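Local coordinates for UBP3-associated protein BRE5 (Saccharomyces cerevisiae, PDB 1ZX2) that serves as the cofactor of the deubiquitinating enzyme Ubp3, with which it assembles into a heterotetramer that cleaves ubiquitin, and is present here as its N-terminal NTF2-like domain, at residues Ser98-Ala103 with Thr120-Pro125; Leu82-Ile87 with Tyr115-Thr120. All coordinates share one frame; numbering follows the deposited sequence.

Contact 1: Ser98-Ala103 with Thr120-Pro125; sequences SILIMA and TFILLP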
ATOM      1  N   SER A  98      -8.720  10.703   3.377  1.00 19.92           N
ATOM      2  CA  SER A  98      -7.533  10.354   2.629  1.00 18.85           C
ATOM      3  C   SER A  98      -7.762   9.122   1.795  1.00 19.14           C
ATOM      4  O   SER A  98      -8.744   8.413   1.949  1.00 17.51           O
ATOM      5  CB  SER A  98      -6.355  10.111   3.586  1.00 20.42           C
ATOM      6  OG  SER A  98      -6.096  11.306   4.275  1.00 19.52           O
ATOM      7  N   ILE A  99      -6.849   8.868   0.868  1.00 19.73           N
ATOM      8  CA  ILE A  99      -6.990   7.728  -0.026  1.00 19.46           C
ATOM      9  C   ILE A  99      -5.739   6.896  -0.029  1.00 19.58           C
ATOM     10  O   ILE A  99      -4.685   7.432  -0.217  1.00 18.53           O
ATOM     11  CB  ILE A  99      -7.321   8.203  -1.449  1.00 21.02           C
ATOM     12  CG1 ILE A  99      -8.621   9.015  -1.446  1.00 23.62           C
ATOM     13  CG2 ILE A  99      -7.572   7.012  -2.368  1.00 21.81           C
ATOM     14  CD1 ILE A  99      -8.934   9.717  -2.745  1.00 26.19           C
ATOM     15  N   LEU A 100      -5.880   5.581   0.162  1.00 18.43           N
ATOM     16  CA  LEU A 100      -4.842   4.600  -0.009  1.00 18.47           C
ATOM     17  C   LEU A 100      -5.010   3.961  -1.395  1.00 18.13           C
ATOM     18  O   LEU A 100      -6.093   3.533  -1.739  1.00 18.23           O
ATOM     19  CB  LEU A 100      -5.030   3.515   1.059  1.00 18.26           C
ATOM     20  CG  LEU A 100      -4.192   2.270   0.909  1.00 16.21           C
ATOM     21  CD1 LEU A 100      -2.716   2.601   1.136  1.00 14.94           C
ATOM     22  CD2 LEU A 100      -4.650   1.206   1.955  1.00 16.85           C
ATOM     23  N   ILE A 101      -3.949   3.940  -2.173  1.00 17.66           N
ATOM     24  CA  ILE A 101      -3.862   3.276  -3.461  1.00 17.54           C
ATOM     25  C   ILE A 101      -2.783   2.257  -3.446  1.00 18.59           C
ATOM     26  O   ILE A 101      -1.669   2.556  -2.961  1.00 18.89           O
ATOM     27  CB  ILE A 101      -3.500   4.329  -4.584  1.00 18.33           C
ATOM     28  CG1 ILE A 101      -4.529   5.431  -4.633  1.00 18.33           C
ATOM     29  CG2 ILE A 101      -3.499   3.718  -5.944  1.00 20.35           C
ATOM     30  CD1 ILE A 101      -4.254   6.589  -5.570  1.00 21.91           C
ATOM     31  N   MET A 102      -3.037   1.073  -4.028  1.00 18.03           N
ATOM     32  CA  MET A 102      -1.985   0.102  -4.267  1.00 19.33           C
ATOM     33  C   MET A 102      -2.102  -0.270  -5.708  1.00 21.62           C
ATOM     34  O   MET A 102      -3.198  -0.623  -6.145  1.00 24.11           O
ATOM     35  CB  MET A 102      -2.151  -1.171  -3.399  1.00 19.22           C
ATOM     36  CG  MET A 102      -0.958  -2.176  -3.463  1.00 19.75           C
ATOM     37  SD  MET A 102      -1.175  -3.705  -2.391  1.00 12.26           S
ATOM     38  CE  MET A 102      -2.137  -4.518  -3.537  1.00 17.70           C
ATOM     39  N   ALA A 103      -1.023  -0.191  -6.462  1.00 21.24           N
ATOM     40  CA  ALA A 103      -1.053  -0.552  -7.861  1.00 22.40           C
ATOM     41  C   ALA A 103       0.086  -1.521  -8.137  1.00 24.12           C
ATOM     42  O   ALA A 103       1.170  -1.403  -7.526  1.00 24.56           O
ATOM     43  CB  ALA A 103      -0.930   0.688  -8.754  1.00 23.85           C
ATOM     44  N   THR A 120       2.487   1.818  -3.587  1.00 20.32           N
ATOM     45  CA  THR A 120       1.436   2.288  -2.749  1.00 20.71           C
ATOM     46  C   THR A 120       1.591   3.758  -2.551  1.00 19.13           C
ATOM     47  O   THR A 120       2.702   4.217  -2.344  1.00 18.13           O
ATOM     48  CB  THR A 120       1.536   1.587  -1.373  1.00 22.30           C
ATOM     49  OG1 THR A 120       1.329   0.162  -1.575  1.00 26.62           O
ATOM     50  CG2 THR A 120       0.364   1.989  -0.568  1.00 23.28           C
ATOM     51  N   PHE A 121       0.478   4.477  -2.561  1.00 17.53           N
ATOM     52  CA  PHE A 121       0.429   5.894  -2.256  1.00 17.69           C
ATOM     53  C   PHE A 121      -0.569   6.113  -1.186  1.00 17.70           C
ATOM     54  O   PHE A 121      -1.596   5.460  -1.179  1.00 17.19           O
ATOM     55  CB  PHE A 121      -0.115   6.652  -3.474  1.00 16.83           C
ATOM     56  CG  PHE A 121       0.767   6.610  -4.686  1.00 19.46           C
ATOM     57  CD1 PHE A 121       0.494   5.735  -5.728  1.00 19.80           C
ATOM     58  CD2 PHE A 121       1.837   7.447  -4.794  1.00 18.90           C
ATOM     59  CE1 PHE A 121       1.259   5.691  -6.860  1.00 20.28           C
ATOM     60  CE2 PHE A 121       2.645   7.436  -5.988  1.00 21.05           C
ATOM     61  CZ  PHE A 121       2.349   6.576  -6.991  1.00 20.35           C
ATOM     62  N   ILE A 122      -0.336   7.115  -0.331  1.00 18.61           N
ATOM     63  CA  ILE A 122      -1.433   7.706   0.431  1.00 17.43           C
ATOM     64  C   ILE A 122      -1.552   9.152  -0.019  1.00 18.73           C
ATOM     65  O   ILE A 122      -0.582   9.882  -0.051  1.00 18.79           O
ATOM     66  CB  ILE A 122      -1.201   7.569   1.926  1.00 17.37           C
ATOM     67  CG1 ILE A 122      -1.307   6.122   2.363  1.00 18.98           C
ATOM     68  CG2 ILE A 122      -2.194   8.397   2.747  1.00 20.02           C
ATOM     69  CD1 ILE A 122      -0.913   5.798   3.802  1.00 24.29           C
ATOM     70  N   LEU A 123      -2.777   9.584  -0.304  1.00 17.98           N
ATOM     71  CA  LEU A 123      -3.121  10.942  -0.695  1.00 18.48           C
ATOM     72  C   LEU A 123      -3.963  11.592   0.362  1.00 19.34           C
ATOM     73  O   LEU A 123      -4.942  10.988   0.881  1.00 17.65           O
ATOM     74  CB  LEU A 123      -3.965  10.898  -1.938  1.00 18.40           C
ATOM     75  CG  LEU A 123      -3.529  10.129  -3.165  1.00 22.77           C
ATOM     76  CD1 LEU A 123      -4.515  10.247  -4.283  1.00 23.65           C
ATOM     77  CD2 LEU A 123      -2.139  10.639  -3.588  1.00 25.10           C
ATOM     78  N   LEU A 124      -3.577  12.796   0.753  1.00 19.07           N
ATOM     79  CA  LEU A 124      -4.281  13.558   1.768  1.00 20.21           C
ATOM     80  C   LEU A 124      -4.744  14.827   1.112  1.00 21.17           C
ATOM     81  O   LEU A 124      -3.906  15.489   0.530  1.00 20.06           O
ATOM     82  CB  LEU A 124      -3.288  14.005   2.758  1.00 20.02           C
ATOM     83  CG  LEU A 124      -3.565  14.410   4.205  1.00 27.68           C
ATOM     84  CD1 LEU A 124      -2.751  15.621   4.567  1.00 28.65           C
ATOM     85  CD2 LEU A 124      -4.925  14.396   4.894  1.00 28.70           C
ATOM     86  N   PRO A 125      -5.964  15.272   1.296  1.00 22.65           N
ATOM     87  CA  PRO A 125      -6.314  16.618   0.760  1.00 23.35           C
ATOM     88  C   PRO A 125      -5.376  17.775   1.264  1.00 25.19           C
ATOM     89  O   PRO A 125      -5.078  17.844   2.456  1.00 24.84           O
ATOM     90  CB  PRO A 125      -7.727  16.869   1.273  1.00 23.43           C
ATOM     91  CG  PRO A 125      -8.349  15.426   1.492  1.00 24.87           C
ATOM     92  CD  PRO A 125      -7.097  14.613   1.988  1.00 22.07           C
TER
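T120 and M102 form a non-hydrogen-bonded pair at one end of an antiparallel pairing whose hydrogen-bonded pairs are I101 with F121 and I99 with L123. Four N-H···O=C bonds join the backbones; that from I101 N to F121 O, 3.0 Å, is almost straight at 177°. From CB outward, T120 divides its contacts between two branches. CB lies 3.7 Å from I101 O. Methyl CG2, anti to the backbone N (chi1 -63° for OG1), comes within 3.2 Å of I101 O and meets L100 CD1 at 3.6 Å, the two side chains crossing obliquely. OG1, on the other branch, faces M102 CG at 3.8 Å and is buried with no polar partner in the model. L100 CD1 also reaches I122 CG1. On the face that carries I99, I101, F121 and L123, I101 CD1 touches L123 CD1 at 3.9 Å and helix 6-23 covers I99, I101 and F121. L100, M102, T120 and I122 instead pack on the second subunit, where T120 meets its own counterpart. Replacing T120 with alanine would probably leave L100 CD1 without its methyl neighbour and open a gap at the subunit interface. Backbone bonds thus satisfy the paired N-H and C=O groups, and the side chains are largely apolar, the T120 hydroxyl a buried exception.

Contact 2: Leu82-Ile87 with Tyr115-Thr120; sequences LKLDTI and YKFCQT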
ATOM      1  N   LEU A  82       5.728   2.011 -18.556  1.00 50.35           N
ATOM      2  CA  LEU A  82       4.979   1.482 -17.425  1.00 50.15           C
ATOM      3  C   LEU A  82       3.561   1.043 -17.829  1.00 47.83           C
ATOM      4  O   LEU A  82       2.911   1.711 -18.580  1.00 47.81           O
ATOM      5  CB  LEU A  82       4.927   2.602 -16.373  1.00 51.15           C
ATOM      6  CG  LEU A  82       3.885   2.512 -15.262  1.00 52.65           C
ATOM      7  CD1 LEU A  82       4.626   2.658 -13.956  1.00 57.16           C
ATOM      8  CD2 LEU A  82       2.821   3.567 -15.394  1.00 53.84           C
ATOM      9  N   LYS A  83       3.086  -0.078 -17.309  1.00 45.86           N
ATOM     10  CA  LYS A  83       1.710  -0.547 -17.548  1.00 44.62           C
ATOM     11  C   LYS A  83       1.153  -1.054 -16.194  1.00 41.81           C
ATOM     12  O   LYS A  83       1.797  -1.819 -15.512  1.00 41.34           O
ATOM     13  CB  LYS A  83       1.693  -1.606 -18.683  1.00 44.79           C
ATOM     14  CG  LYS A  83       0.930  -2.945 -18.460  1.00 48.43           C
ATOM     15  CD  LYS A  83       1.197  -4.006 -19.593  1.00 51.90           C
ATOM     16  CE  LYS A  83       0.081  -5.092 -19.756  1.00 53.76           C
ATOM     17  NZ  LYS A  83       0.362  -6.390 -19.006  1.00 53.78           N
ATOM     18  N   LEU A  84      -0.014  -0.582 -15.809  1.00 38.88           N
ATOM     19  CA  LEU A  84      -0.688  -1.025 -14.604  1.00 38.23           C
ATOM     20  C   LEU A  84      -1.564  -2.225 -14.903  1.00 36.75           C
ATOM     21  O   LEU A  84      -2.322  -2.183 -15.831  1.00 37.00           O
ATOM     22  CB  LEU A  84      -1.516   0.089 -14.018  1.00 38.05           C
ATOM     23  CG  LEU A  84      -0.645   1.335 -13.755  1.00 38.61           C
ATOM     24  CD1 LEU A  84      -1.514   2.466 -13.185  1.00 42.03           C
ATOM     25  CD2 LEU A  84       0.528   1.049 -12.825  1.00 38.36           C
ATOM     26  N   ASP A  85      -1.365  -3.299 -14.157  1.00 34.07           N
ATOM     27  CA  ASP A  85      -2.190  -4.503 -14.162  1.00 34.51           C
ATOM     28  C   ASP A  85      -3.323  -4.495 -13.128  1.00 32.93           C
ATOM     29  O   ASP A  85      -4.420  -4.911 -13.443  1.00 33.26           O
ATOM     30  CB  ASP A  85      -1.314  -5.723 -13.877  1.00 35.71           C
ATOM     31  CG  ASP A  85      -0.328  -6.008 -15.009  1.00 41.04           C
ATOM     32  OD1 ASP A  85       0.859  -6.297 -14.713  1.00 45.45           O
ATOM     33  OD2 ASP A  85      -0.667  -5.969 -16.212  1.00 50.00           O
ATOM     34  N   THR A  86      -3.053  -4.058 -11.891  1.00 31.00           N
ATOM     35  CA  THR A  86      -4.114  -3.856 -10.899  1.00 29.44           C
ATOM     36  C   THR A  86      -3.997  -2.461 -10.240  1.00 28.60           C
ATOM     37  O   THR A  86      -2.889  -1.934 -10.039  1.00 27.80           O
ATOM     38  CB  THR A  86      -4.098  -4.941  -9.832  1.00 28.21           C
ATOM     39  OG1 THR A  86      -2.872  -4.867  -9.076  1.00 27.82           O
ATOM     40  CG2 THR A  86      -4.041  -6.337 -10.469  1.00 30.72           C
ATOM     41  N   ILE A  87      -5.146  -1.915  -9.881  1.00 26.42           N
ATOM     42  CA  ILE A  87      -5.269  -0.674  -9.158  1.00 26.75           C
ATOM     43  C   ILE A  87      -6.346  -0.865  -8.069  1.00 25.56           C
ATOM     44  O   ILE A  87      -7.440  -1.144  -8.397  1.00 23.39           O
ATOM     45  CB  ILE A  87      -5.672   0.481 -10.052  1.00 26.87           C
ATOM     46  CG1 ILE A  87      -4.661   0.724 -11.207  1.00 29.55           C
ATOM     47  CG2 ILE A  87      -5.784   1.754  -9.165  1.00 26.89           C
ATOM     48  CD1 ILE A  87      -5.193   1.689 -12.257  1.00 27.25           C
ATOM     49  N   TYR A 115      10.365  -5.678 -15.391  1.00 52.73           N
ATOM     50  CA  TYR A 115      10.260  -5.808 -13.929  1.00 50.13           C
ATOM     51  C   TYR A 115       8.807  -5.670 -13.488  1.00 46.29           C
ATOM     52  O   TYR A 115       8.137  -4.747 -13.921  1.00 45.06           O
ATOM     53  CB  TYR A 115      11.045  -4.669 -13.271  1.00 50.79           C
ATOM     54  CG  TYR A 115      12.552  -4.673 -13.489  1.00 54.49           C
ATOM     55  CD1 TYR A 115      13.125  -3.916 -14.500  1.00 57.56           C
ATOM     56  CD2 TYR A 115      13.409  -5.410 -12.649  1.00 59.86           C
ATOM     57  CE1 TYR A 115      14.502  -3.895 -14.700  1.00 61.04           C
ATOM     58  CE2 TYR A 115      14.804  -5.391 -12.840  1.00 62.27           C
ATOM     59  CZ  TYR A 115      15.333  -4.625 -13.874  1.00 63.31           C
ATOM     60  OH  TYR A 115      16.689  -4.587 -14.110  1.00 68.55           O
ATOM     61  N   LYS A 116       8.324  -6.582 -12.653  1.00 42.69           N
ATOM     62  CA  LYS A 116       7.056  -6.394 -11.944  1.00 40.59           C
ATOM     63  C   LYS A 116       7.289  -5.452 -10.738  1.00 36.87           C
ATOM     64  O   LYS A 116       8.338  -5.507 -10.099  1.00 35.37           O
ATOM     65  CB  LYS A 116       6.493  -7.724 -11.435  1.00 41.39           C
ATOM     66  CG  LYS A 116       5.451  -8.399 -12.349  1.00 47.34           C
ATOM     67  CD  LYS A 116       3.968  -7.887 -12.085  1.00 51.68           C
ATOM     68  CE  LYS A 116       2.933  -8.768 -12.806  1.00 53.64           C
ATOM     69  NZ  LYS A 116       2.473  -8.134 -14.086  1.00 56.66           N
ATOM     70  N   PHE A 117       6.337  -4.573 -10.447  1.00 32.64           N
ATOM     71  CA  PHE A 117       6.482  -3.637  -9.328  1.00 29.60           C
ATOM     72  C   PHE A 117       5.196  -3.561  -8.536  1.00 27.95           C
ATOM     73  O   PHE A 117       4.101  -3.927  -9.028  1.00 26.60           O
ATOM     74  CB  PHE A 117       6.958  -2.249  -9.780  1.00 29.66           C
ATOM     75  CG  PHE A 117       5.882  -1.435 -10.440  1.00 32.59           C
ATOM     76  CD1 PHE A 117       5.066  -0.611  -9.705  1.00 31.79           C
ATOM     77  CD2 PHE A 117       5.657  -1.558 -11.787  1.00 32.11           C
ATOM     78  CE1 PHE A 117       4.029   0.081 -10.290  1.00 34.73           C
ATOM     79  CE2 PHE A 117       4.646  -0.835 -12.384  1.00 34.67           C
ATOM     80  CZ  PHE A 117       3.829  -0.013 -11.617  1.00 35.19           C
ATOM     81  N   CYS A 118       5.322  -3.062  -7.314  1.00 25.32           N
ATOM     82  CA  CYS A 118       4.161  -2.832  -6.476  1.00 25.30           C
ATOM     83  C   CYS A 118       4.412  -1.467  -5.885  1.00 23.89           C
ATOM     84  O   CYS A 118       5.494  -1.214  -5.360  1.00 21.98           O
ATOM     85  CB  CYS A 118       4.033  -3.918  -5.347  1.00 24.42           C
ATOM     86  SG  CYS A 118       2.515  -3.606  -4.361  1.00 28.22           S
ATOM     87  N   GLN A 119       3.432  -0.575  -6.014  1.00 23.22           N
ATOM     88  CA  GLN A 119       3.532   0.795  -5.488  1.00 22.07           C
ATOM     89  C   GLN A 119       2.295   1.131  -4.695  1.00 22.00           C
ATOM     90  O   GLN A 119       1.202   0.873  -5.148  1.00 22.51           O
ATOM     91  CB  GLN A 119       3.631   1.785  -6.628  1.00 22.81           C
ATOM     92  CG  GLN A 119       3.855   3.304  -6.202  1.00 25.30           C
ATOM     93  CD  GLN A 119       4.620   4.082  -7.252  1.00 27.32           C
ATOM     94  OE1 GLN A 119       5.467   4.953  -6.929  1.00 33.26           O
ATOM     95  NE2 GLN A 119       4.278   3.857  -8.476  1.00 27.46           N
ATOM     96  N   THR A 120       2.487   1.818  -3.587  1.00 20.32           N
ATOM     97  CA  THR A 120       1.436   2.288  -2.749  1.00 20.71           C
ATOM     98  C   THR A 120       1.591   3.758  -2.551  1.00 19.13           C
ATOM     99  O   THR A 120       2.702   4.217  -2.344  1.00 18.13           O
ATOM    100  CB  THR A 120       1.536   1.587  -1.373  1.00 22.30           C
ATOM    101  OG1 THR A 120       1.329   0.162  -1.575  1.00 26.62           O
ATOM    102  CG2 THR A 120       0.364   1.989  -0.568  1.00 23.28           C
TER
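The F117 ring meets L84 CD2 at its edge, close to the ring plane, with CZ 3.7 Å away. L82 CD1 approaches the same CZ obliquely, at 3.6 Å, and its side chain crosses the phenylalanine at about a right angle. With chi1 at 76°, F117 places CG between the backbone N and the carbonyl carbon, which sends the ring across toward the two leucines; I139 and F141 of strand 132-141 pack against it as well. The second flat group, the D85 carboxylate, is met by two lysines. K83 NZ uses the syn lone pair of D85 OD2 at 3.0 Å, whereas K116 NZ comes to D85 OD1 in a salt bridge modelled too short to take literally, so the exact geometry on that side is doubtful. D85 thus bridges the lysines in a salt-bridge network, with K83 NZ and K116 NZ 5.6 Å apart. The axes of 82-84 and 115-120 come no closer than 9.2 Å, because strand 98-109 lies between them in the sheet order, and the gap is spanned mainly by side chains. D85 and T86 both face T104 of that middle strand, a classic beta bulge where strand 80-92 turns a corner within the strongly bent sheet of the NTF2-like fold.

Contacts 1 and 2 have centres 14 Å apart and share strand 115-125, with T120 belonging to both. Along the chain their segments alternate, 82-87, 98-103, 115-120 and 120-125, so the contacts interlock within the run of strands 80-92, 98-109 and 115-125, neighbours in the sheet. Contact 1 joins the two strands of a hairpin near the interior, whereas contact 2 reaches over the middle strand at the surface. They meet where A103 N probably hydrogen-bonds to Q119 O and M102 CG packs on C118 SG. The same sheet that forms the core of the NTF2-like domain also packs against the second Bre5 subunit, for contact 2 through T86, C118 and T120.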